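Local atomic coordinates of Cys-Gly metallodipeptidase DUG1 (Saccharomyces cerevisiae, PDB entry 4G1P), a protein that hydrolyses Cys-Gly dipeptides as a zinc- or manganese-dependent M20-family metallopeptidase and serves as the catalytic component of the glutathione-degrading degradosomal complex. Residues T6-K11 with D150-S155. Sequence-based numbering, arbitrary orientation.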
# COMPACT_ATOMS: atom_id res chain seq x y z
N THR A 6 -27.09 -44.40 -0.80
CA THR A 6 -27.25 -44.26 -2.24
C THR A 6 -28.43 -43.37 -2.57
O THR A 6 -28.42 -42.65 -3.56
CB THR A 6 -27.44 -45.63 -2.92
OG1 THR A 6 -28.68 -46.20 -2.50
CG2 THR A 6 -26.31 -46.57 -2.54
N SER A 7 -29.46 -43.42 -1.72
CA SER A 7 -30.61 -42.55 -1.87
C SER A 7 -30.17 -41.11 -1.67
O SER A 7 -30.44 -40.24 -2.50
CB SER A 7 -31.68 -42.90 -0.84
OG SER A 7 -32.68 -43.73 -1.40
N VAL A 8 -29.47 -40.87 -0.57
CA VAL A 8 -28.91 -39.56 -0.25
C VAL A 8 -27.91 -39.10 -1.32
O VAL A 8 -27.95 -37.96 -1.76
CB VAL A 8 -28.27 -39.53 1.16
CG1 VAL A 8 -27.83 -38.12 1.54
CG2 VAL A 8 -29.26 -40.02 2.19
N PHE A 9 -27.03 -39.99 -1.75
CA PHE A 9 -26.07 -39.65 -2.80
C PHE A 9 -26.77 -39.24 -4.11
O PHE A 9 -26.29 -38.35 -4.82
CB PHE A 9 -25.12 -40.81 -3.07
CG PHE A 9 -24.08 -40.98 -2.02
CD1 PHE A 9 -24.11 -40.22 -0.85
CD2 PHE A 9 -23.06 -41.89 -2.19
CE1 PHE A 9 -23.15 -40.38 0.13
CE2 PHE A 9 -22.09 -42.04 -1.22
CZ PHE A 9 -22.13 -41.29 -0.06
N GLN A 10 -27.89 -39.89 -4.41
CA GLN A 10 -28.64 -39.59 -5.61
C GLN A 10 -29.33 -38.23 -5.52
O GLN A 10 -29.40 -37.48 -6.51
CB GLN A 10 -29.67 -40.67 -5.87
CG GLN A 10 -29.09 -41.94 -6.44
CD GLN A 10 -30.15 -43.02 -6.56
OE1 GLN A 10 -31.34 -42.75 -6.37
NE2 GLN A 10 -29.72 -44.24 -6.90
N LYS A 11 -29.85 -37.92 -4.35
CA LYS A 11 -30.53 -36.66 -4.19
C LYS A 11 -29.53 -35.52 -4.23
O LYS A 11 -29.86 -34.41 -4.64
CB LYS A 11 -31.35 -36.63 -2.90
CG LYS A 11 -32.72 -37.25 -3.07
CD LYS A 11 -33.44 -36.65 -4.28
CE LYS A 11 -34.63 -37.51 -4.71
NZ LYS A 11 -35.53 -36.77 -5.65
N ASP A 150 -30.68 -31.05 3.33
CA ASP A 150 -31.72 -31.07 2.33
C ASP A 150 -31.79 -32.41 1.61
O ASP A 150 -32.88 -32.89 1.30
CB ASP A 150 -31.49 -29.95 1.31
CG ASP A 150 -31.90 -28.60 1.84
OD1 ASP A 150 -32.61 -28.57 2.86
OD2 ASP A 150 -31.51 -27.58 1.23
N ALA A 151 -30.64 -33.01 1.35
CA ALA A 151 -30.62 -34.22 0.55
C ALA A 151 -31.23 -35.39 1.32
O ALA A 151 -31.99 -36.17 0.75
CB ALA A 151 -29.21 -34.54 0.11
N PHE A 152 -30.89 -35.51 2.60
CA PHE A 152 -31.54 -36.48 3.47
C PHE A 152 -33.05 -36.26 3.41
O PHE A 152 -33.82 -37.21 3.29
CB PHE A 152 -31.03 -36.37 4.92
CG PHE A 152 -29.77 -37.16 5.18
CD1 PHE A 152 -28.52 -36.59 4.99
CD2 PHE A 152 -29.85 -38.48 5.60
CE1 PHE A 152 -27.36 -37.32 5.22
CE2 PHE A 152 -28.69 -39.22 5.83
CZ PHE A 152 -27.45 -38.64 5.64
N LYS A 153 -33.46 -35.00 3.48
CA LYS A 153 -34.87 -34.67 3.47
C LYS A 153 -35.54 -35.13 2.18
O LYS A 153 -36.54 -35.84 2.21
CB LYS A 153 -35.09 -33.18 3.71
CG LYS A 153 -36.00 -32.87 4.89
CD LYS A 153 -35.58 -31.58 5.60
CE LYS A 153 -35.38 -30.45 4.59
NZ LYS A 153 -34.56 -29.32 5.14
N ALA A 154 -34.98 -34.76 1.04
CA ALA A 154 -35.55 -35.09 -0.27
C ALA A 154 -35.52 -36.59 -0.56
O ALA A 154 -36.32 -37.08 -1.36
CB ALA A 154 -34.84 -34.34 -1.37
N SER A 155 -34.60 -37.30 0.06
CA SER A 155 -34.46 -38.73 -0.18
C SER A 155 -35.37 -39.53 0.75
O SER A 155 -35.43 -40.75 0.65
CB SER A 155 -33.01 -39.15 0.03
OG SER A 155 -32.67 -39.14 1.41
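V8 sets its two methyls against the ring of F152. CG2 lies over one face, shifted toward the rim, 3.9 Å from the ring centroid and 18° off the normal, a CH-pi contact. CG1 meets the CD1-CE1 side of the ring, with V8 CG1 3.8 Å from F152 CE1. In V8, chi1 of -174° puts CG1 anti to the backbone N, which also brings it to 4.1 Å from A151 CB. The F152 side chain starts out away from helix 5-14, and it is the ring that reaches back to V8. Replacing F152 by an alanine is likely to leave V8 CG2 without the aromatic face it rests on and open a gap beneath the valine.

S155 packs differently. Its OG donates to F152 O over 2.9 Å, approaching from above the carbonyl plane, which holds the hydroxyl beside V8 CG2; its CB faces S7 and comes within 3.6 Å of K11 CG. K11 lays its methylenes along A154 and S155: bent at chi2, the chain runs past A154, where CD sits 4.0 Å from the CB of A154. No hydrogen bond joins the two segments, so van der Waals packing carries the contact.

The segment axes approach to 8.2 Å at 113°, joining the N-terminal helix to the C-terminal end of helix 135-154, far from the zinc centre. Helix 458-477 packs beside both through A469, which touches V8 and F152, while F159 meets the F152 ring edge-to-face just ahead of strand 162-168.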